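Local atomic coordinates of cell wall surface anchor family protein (Streptococcus agalactiae serogroup V, PDB entry 3TW0), a protein that forms the adhesive tip pilin of group B streptococcal pili and probably attaches the bacterium to host surfaces through a metal-binding von Willebrand factor A domain. Residues V41-D46 against L120-K126; N280-P284 against K296-T300. The protein carries 2 engineered substitutions. One frame throughout, in Å; residues are numbered along the deposited sequence.

Interaction 1 (V41-D46 against L120-K126); sequences VEKLID and LKSRIPK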
loop_
_atom_site.group_PDB
_atom_site.type_symbol
_atom_site.label_atom_id
_atom_site.label_comp_id
_atom_site.label_asym_id
_atom_site.label_seq_id
_atom_site.Cartn_x
_atom_site.Cartn_y
_atom_site.Cartn_z
ATOM N N VAL A 41 -18.508 -2.333 -4.530
ATOM C CA VAL A 41 -18.170 -3.773 -4.637
ATOM C C VAL A 41 -19.422 -4.674 -4.679
ATOM O O VAL A 41 -19.569 -5.502 -5.575
ATOM C CB VAL A 41 -17.206 -4.232 -3.514
ATOM C CG1 VAL A 41 -16.963 -5.758 -3.586
ATOM C CG2 VAL A 41 -15.907 -3.472 -3.593
ATOM N N GLU A 42 -20.333 -4.507 -3.717
ATOM C CA GLU A 42 -21.616 -5.234 -3.760
ATOM C C GLU A 42 -22.276 -5.160 -5.139
ATOM O O GLU A 42 -22.768 -6.174 -5.663
ATOM C CB GLU A 42 -22.583 -4.664 -2.723
ATOM C CG GLU A 42 -22.463 -5.316 -1.358
ATOM C CD GLU A 42 -23.175 -4.557 -0.252
ATOM O OE1 GLU A 42 -23.706 -3.446 -0.484
ATOM O OE2 GLU A 42 -23.186 -5.072 0.883
ATOM N N LYS A 43 -22.288 -3.962 -5.721
ATOM C CA LYS A 43 -22.940 -3.740 -7.024
ATOM C C LYS A 43 -22.170 -4.442 -8.125
ATOM O O LYS A 43 -22.755 -5.005 -9.050
ATOM C CB LYS A 43 -23.061 -2.246 -7.351
ATOM C CG LYS A 43 -24.448 -1.626 -7.139
ATOM C CD LYS A 43 -24.511 -0.669 -5.923
ATOM C CE LYS A 43 -23.776 0.667 -6.171
ATOM N NZ LYS A 43 -23.986 1.200 -7.543
ATOM N N LEU A 44 -20.849 -4.431 -8.020
ATOM C CA LEU A 44 -20.042 -5.081 -9.048
ATOM C C LEU A 44 -20.224 -6.606 -9.010
ATOM O O LEU A 44 -20.495 -7.241 -10.035
ATOM C CB LEU A 44 -18.585 -4.644 -8.965
ATOM C CG LEU A 44 -17.764 -5.314 -10.054
ATOM C CD1 LEU A 44 -17.931 -4.665 -11.428
ATOM C CD2 LEU A 44 -16.376 -5.282 -9.638
ATOM N N ILE A 45 -20.124 -7.179 -7.817
ATOM C CA ILE A 45 -20.347 -8.600 -7.640
ATOM C C ILE A 45 -21.703 -9.011 -8.231
ATOM O O ILE A 45 -21.752 -9.943 -9.034
ATOM C CB ILE A 45 -20.242 -9.037 -6.139
ATOM C CG1 ILE A 45 -18.846 -8.724 -5.538
ATOM C CG2 ILE A 45 -20.578 -10.516 -5.989
ATOM C CD1 ILE A 45 -17.656 -9.524 -6.117
ATOM N N ASP A 46 -22.781 -8.321 -7.856
ATOM C CA ASP A 46 -24.123 -8.685 -8.352
ATOM C C ASP A 46 -24.155 -8.603 -9.872
ATOM O O ASP A 46 -24.725 -9.478 -10.532
ATOM C CB ASP A 46 -25.227 -7.796 -7.771
ATOM C CG ASP A 46 -25.446 -8.019 -6.288
ATOM O OD1 ASP A 46 -25.064 -9.098 -5.764
ATOM O OD2 ASP A 46 -25.994 -7.101 -5.634
ATOM N N LEU A 120 -18.505 -14.388 0.106
ATOM C CA LEU A 120 -17.732 -13.209 -0.362
ATOM C C LEU A 120 -18.415 -11.897 0.042
ATOM O O LEU A 120 -17.825 -11.062 0.740
ATOM C CB LEU A 120 -17.500 -13.306 -1.875
ATOM C CG LEU A 120 -16.596 -12.311 -2.586
ATOM C CD1 LEU A 120 -16.087 -12.926 -3.884
ATOM C CD2 LEU A 120 -17.344 -11.021 -2.817
ATOM N N LYS A 121 -19.684 -11.746 -0.330
ATOM C CA LYS A 121 -20.409 -10.517 -0.058
ATOM C C LYS A 121 -20.579 -10.241 1.458
ATOM O O LYS A 121 -20.569 -9.083 1.860
ATOM C CB LYS A 121 -21.768 -10.514 -0.761
ATOM C CG LYS A 121 -21.732 -10.558 -2.291
ATOM C CD LYS A 121 -23.155 -10.500 -2.866
ATOM C CE LYS A 121 -23.702 -9.097 -2.687
ATOM N NZ LYS A 121 -25.178 -8.932 -2.986
ATOM N N SER A 122 -20.710 -11.292 2.278
ATOM C CA SER A 122 -20.768 -11.146 3.751
ATOM C C SER A 122 -19.434 -10.641 4.329
ATOM O O SER A 122 -19.380 -10.058 5.415
ATOM C CB SER A 122 -21.153 -12.470 4.427
ATOM O OG SER A 122 -20.030 -13.351 4.565
ATOM N N ARG A 123 -18.353 -10.862 3.598
ATOM C CA ARG A 123 -17.038 -10.431 4.053
ATOM C C ARG A 123 -16.635 -9.004 3.607
ATOM O O ARG A 123 -15.551 -8.518 3.972
ATOM C CB ARG A 123 -16.011 -11.437 3.595
ATOM C CG ARG A 123 -16.090 -12.734 4.371
ATOM C CD ARG A 123 -14.942 -13.608 4.001
ATOM N NE ARG A 123 -15.128 -14.949 4.524
ATOM C CZ ARG A 123 -14.447 -16.011 4.116
ATOM N NH1 ARG A 123 -13.541 -15.911 3.166
ATOM N NH2 ARG A 123 -14.673 -17.186 4.670
ATOM N N ILE A 124 -17.514 -8.335 2.861
ATOM C CA ILE A 124 -17.262 -6.975 2.403
ATOM C C ILE A 124 -17.398 -6.001 3.594
ATOM O O ILE A 124 -18.492 -5.779 4.080
ATOM C CB ILE A 124 -18.257 -6.580 1.269
ATOM C CG1 ILE A 124 -18.006 -7.373 -0.018
ATOM C CG2 ILE A 124 -18.200 -5.090 0.949
ATOM C CD1 ILE A 124 -19.163 -7.250 -1.001
ATOM N N PRO A 125 -16.285 -5.409 4.065
ATOM C CA PRO A 125 -16.432 -4.387 5.109
ATOM C C PRO A 125 -17.073 -3.083 4.578
ATOM O O PRO A 125 -16.970 -2.762 3.374
ATOM C CB PRO A 125 -14.991 -4.116 5.514
ATOM C CG PRO A 125 -14.217 -4.307 4.221
ATOM C CD PRO A 125 -14.879 -5.540 3.616
ATOM N N LYS A 126 -17.704 -2.332 5.488
ATOM C CA LYS A 126 -18.360 -1.066 5.184
ATOM C C LYS A 126 -17.718 0.022 6.035
ATOM O O LYS A 126 -18.167 1.168 6.058
ATOM C CB LYS A 126 -19.869 -1.167 5.491
ATOM C CG LYS A 126 -20.622 -2.253 4.679
ATOM C CD LYS A 126 -20.840 -1.814 3.236
ATOM C CE LYS A 126 -21.638 -2.837 2.422
ATOM N NZ LYS A 126 -23.090 -2.798 2.749
HETATM O O HOH W 1 -22.744 -7.664 0.752
#
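V41, E42, I45 and D46 of helix 33-48 pack against the end of helix 114-122 and the loop that follows it. The contact has an apolar floor and a charged border. On the floor, the ends of I45 and L120 meet head-on, with I45 CD1 3.6 Å from L120 CD2. One turn back, V41 and I124 pass each other, running opposite ways, and V41 CG1 lies 3.7 Å from I124 CD1. V41 CG1 stands anti to the backbone N (chi1 175°), which turns this methyl to I124. The same I124 CD1 also touches E42 CG. This is the Rossmann-like vWFA fold, in which helices flank a central parallel sheet. V41 and I45 also rest on V15 of strand 11-18, and L120 and I124 on L58 of strand 55-61. The floor therefore continues into the hydrophobic layer under the helices. Two lysines line the outer side. K121 bends at chi3 (72°) and runs alongside I45 CG2. Its NZ then meets the syn lone pair of D46 OD1 at 2.8 Å, a salt bridge made with the two side chains at about a right angle. K126 NZ forms a salt bridge with E42 OE2 at 2.9 Å, approaching from the syn side and 31° out of the carboxylate plane; its bond to OE1 is weak. A water also donates to E42 OE2 (2.6 Å) and bridges to K121 O (2.8 Å), giving this carboxylate oxygen two donors.

Interaction 2 (N280-P284 against K296-T300); sequences NWVYP and KQIKT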
loop_
_atom_site.group_PDB
_atom_site.type_symbol
_atom_site.label_atom_id
_atom_site.label_comp_id
_atom_site.label_asym_id
_atom_site.label_seq_id
_atom_site.Cartn_x
_atom_site.Cartn_y
_atom_site.Cartn_z
ATOM N N ASN A 280 11.243 4.990 5.746
ATOM C CA ASN A 280 10.491 6.164 5.287
ATOM C C ASN A 280 11.274 7.192 4.472
ATOM O O ASN A 280 10.696 8.199 4.055
ATOM C CB ASN A 280 9.804 6.865 6.468
ATOM C CG ASN A 280 8.525 6.161 6.885
ATOM O OD1 ASN A 280 7.699 5.790 6.032
ATOM N ND2 ASN A 280 8.346 5.971 8.198
ATOM N N TRP A 281 12.568 6.947 4.261
ATOM C CA TRP A 281 13.497 7.897 3.657
ATOM C C TRP A 281 13.461 7.835 2.139
ATOM O O TRP A 281 13.195 6.789 1.552
ATOM C CB TRP A 281 14.943 7.546 4.046
ATOM C CG TRP A 281 15.314 7.727 5.505
ATOM C CD1 TRP A 281 14.480 8.081 6.545
ATOM C CD2 TRP A 281 16.605 7.493 6.097
ATOM N NE1 TRP A 281 15.185 8.133 7.726
ATOM C CE2 TRP A 281 16.486 7.762 7.488
ATOM C CE3 TRP A 281 17.856 7.106 5.586
ATOM C CZ2 TRP A 281 17.567 7.660 8.365
ATOM C CZ3 TRP A 281 18.928 6.989 6.467
ATOM C CH2 TRP A 281 18.781 7.285 7.847
ATOM N N VAL A 282 13.807 8.934 1.492
ATOM C CA VAL A 282 14.122 8.851 0.052
ATOM C C VAL A 282 15.235 7.816 -0.080
ATOM O O VAL A 282 16.126 7.746 0.770
ATOM C CB VAL A 282 14.527 10.230 -0.511
ATOM C CG1 VAL A 282 15.077 10.109 -1.931
ATOM C CG2 VAL A 282 13.334 11.137 -0.510
ATOM N N TYR A 283 15.145 6.963 -1.095
ATOM C CA TYR A 283 16.179 5.969 -1.304
ATOM C C TYR A 283 16.391 5.786 -2.821
ATOM O O TYR A 283 15.584 6.245 -3.627
ATOM C CB TYR A 283 15.823 4.631 -0.607
ATOM C CG TYR A 283 14.830 3.806 -1.407
ATOM C CD1 TYR A 283 13.468 4.102 -1.369
ATOM C CD2 TYR A 283 15.259 2.762 -2.219
ATOM C CE1 TYR A 283 12.550 3.361 -2.107
ATOM C CE2 TYR A 283 14.344 2.013 -2.989
ATOM C CZ TYR A 283 13.003 2.324 -2.924
ATOM O OH TYR A 283 12.114 1.602 -3.648
ATOM N N PRO A 284 17.465 5.109 -3.211
ATOM C CA PRO A 284 18.468 4.423 -2.386
ATOM C C PRO A 284 19.414 5.384 -1.662
ATOM O O PRO A 284 19.514 6.556 -2.025
ATOM C CB PRO A 284 19.239 3.588 -3.407
ATOM C CG PRO A 284 19.126 4.412 -4.683
ATOM C CD PRO A 284 17.848 5.144 -4.645
ATOM N N LYS A 296 19.403 8.651 -9.430
ATOM C CA LYS A 296 18.000 8.271 -9.361
ATOM C C LYS A 296 17.570 8.292 -7.899
ATOM O O LYS A 296 18.309 7.758 -7.044
ATOM C CB LYS A 296 17.812 6.843 -9.905
ATOM C CG LYS A 296 16.345 6.323 -9.880
ATOM C CD LYS A 296 15.450 7.142 -10.839
ATOM C CE LYS A 296 14.004 7.046 -10.455
ATOM N NZ LYS A 296 13.035 7.684 -11.404
ATOM N N GLN A 297 16.381 8.856 -7.637
ATOM C CA GLN A 297 15.769 8.863 -6.292
ATOM C C GLN A 297 14.301 8.477 -6.336
ATOM O O GLN A 297 13.506 9.056 -7.118
ATOM C CB GLN A 297 15.907 10.225 -5.605
ATOM C CG GLN A 297 17.335 10.623 -5.163
ATOM C CD GLN A 297 17.395 12.037 -4.588
ATOM O OE1 GLN A 297 18.386 12.437 -3.972
ATOM N NE2 GLN A 297 16.339 12.796 -4.786
ATOM N N ILE A 298 13.934 7.501 -5.509
ATOM C CA ILE A 298 12.520 7.128 -5.344
ATOM C C ILE A 298 11.980 8.032 -4.234
ATOM O O ILE A 298 12.563 8.083 -3.162
ATOM C CB ILE A 298 12.378 5.626 -4.999
ATOM C CG1 ILE A 298 13.066 4.748 -6.066
ATOM C CG2 ILE A 298 10.928 5.217 -4.737
ATOM C CD1 ILE A 298 12.453 4.821 -7.468
ATOM N N LYS A 299 10.899 8.770 -4.498
ATOM C CA LYS A 299 10.403 9.782 -3.543
ATOM C C LYS A 299 8.942 9.603 -3.147
ATOM O O LYS A 299 8.442 10.310 -2.257
ATOM C CB LYS A 299 10.612 11.189 -4.116
ATOM C CG LYS A 299 12.074 11.530 -4.453
ATOM C CD LYS A 299 12.179 12.733 -5.404
ATOM C CE LYS A 299 13.460 13.487 -5.152
ATOM N NZ LYS A 299 14.190 13.881 -6.422
ATOM N N THR A 300 8.247 8.673 -3.804
ATOM C CA THR A 300 6.880 8.296 -3.407
ATOM C C THR A 300 6.627 6.775 -3.401
ATOM O O THR A 300 7.436 5.998 -3.893
ATOM C CB THR A 300 5.848 8.902 -4.353
ATOM O OG1 THR A 300 5.987 8.283 -5.640
ATOM C CG2 THR A 300 6.036 10.424 -4.464
#
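A single antiparallel beta bridge joins Y283 to I298, within the long connection between strand 271-276 and helix 302-312. The two residues form a hydrogen-bonded pair. I298 N donates to Y283 O at 2.8 Å. The N-H...O angle is 163°, and the donor lies almost in line with the Y283 carbonyl (C=O...N 174°). The return bond from Y283 N to I298 O is weak at 3.5 Å. The Y283 side chain then folds over its own partner. Its CG sits between the backbone N and the carbonyl carbon (chi1 79°), and the ring runs alongside the I298 side chain and turns one face to it. I298 CB comes over that face in a CH-pi contact, 4.1 Å from the centroid. I298 CG2 is 3.6 Å from Y283 CE1, toward the hydroxyl end of the ring. V282 CG1 lies against the bridge itself, 3.5 Å from I298 O, and also touches Q297 CB at 3.8 Å. P284, which follows a cis peptide bond, sets its CD 3.6 Å from K296 O. The polar ends are held elsewhere: Y283 OH bonds to I182 N, and K296 NZ forms a salt bridge with E303. K225 makes a cation-pi contact with the Y283 ring. T300 precedes the turn into helix 302-312, and its OG1 caps E303 N. With one strong and one weak backbone bond, side-chain packing by V282 and by I298 on the Y283 ring probably adds to the hold between the segments.

Interactions 1 and 2 do not touch. Their centres are about 36 Å apart and their nearest atoms about 24 Å, on opposite sides of the chain's centre. In the chain, both segments of interaction 1 come before those of interaction 2. Interaction 1 packs helix 33-48 and the end of helix 114-122 with its loop over strands 11-18 and 55-61, the latter an outermost strand. Interaction 2 ties up the long connection into helix 302-312. Only interaction 1 comes near the metal-binding region: the V41 side chain is about 9 Å from that of D18, a magnesium-binding residue in another structure of this protein. S20, S22 and T143 bind the magnesium ion here, and interaction 2 lies away from them.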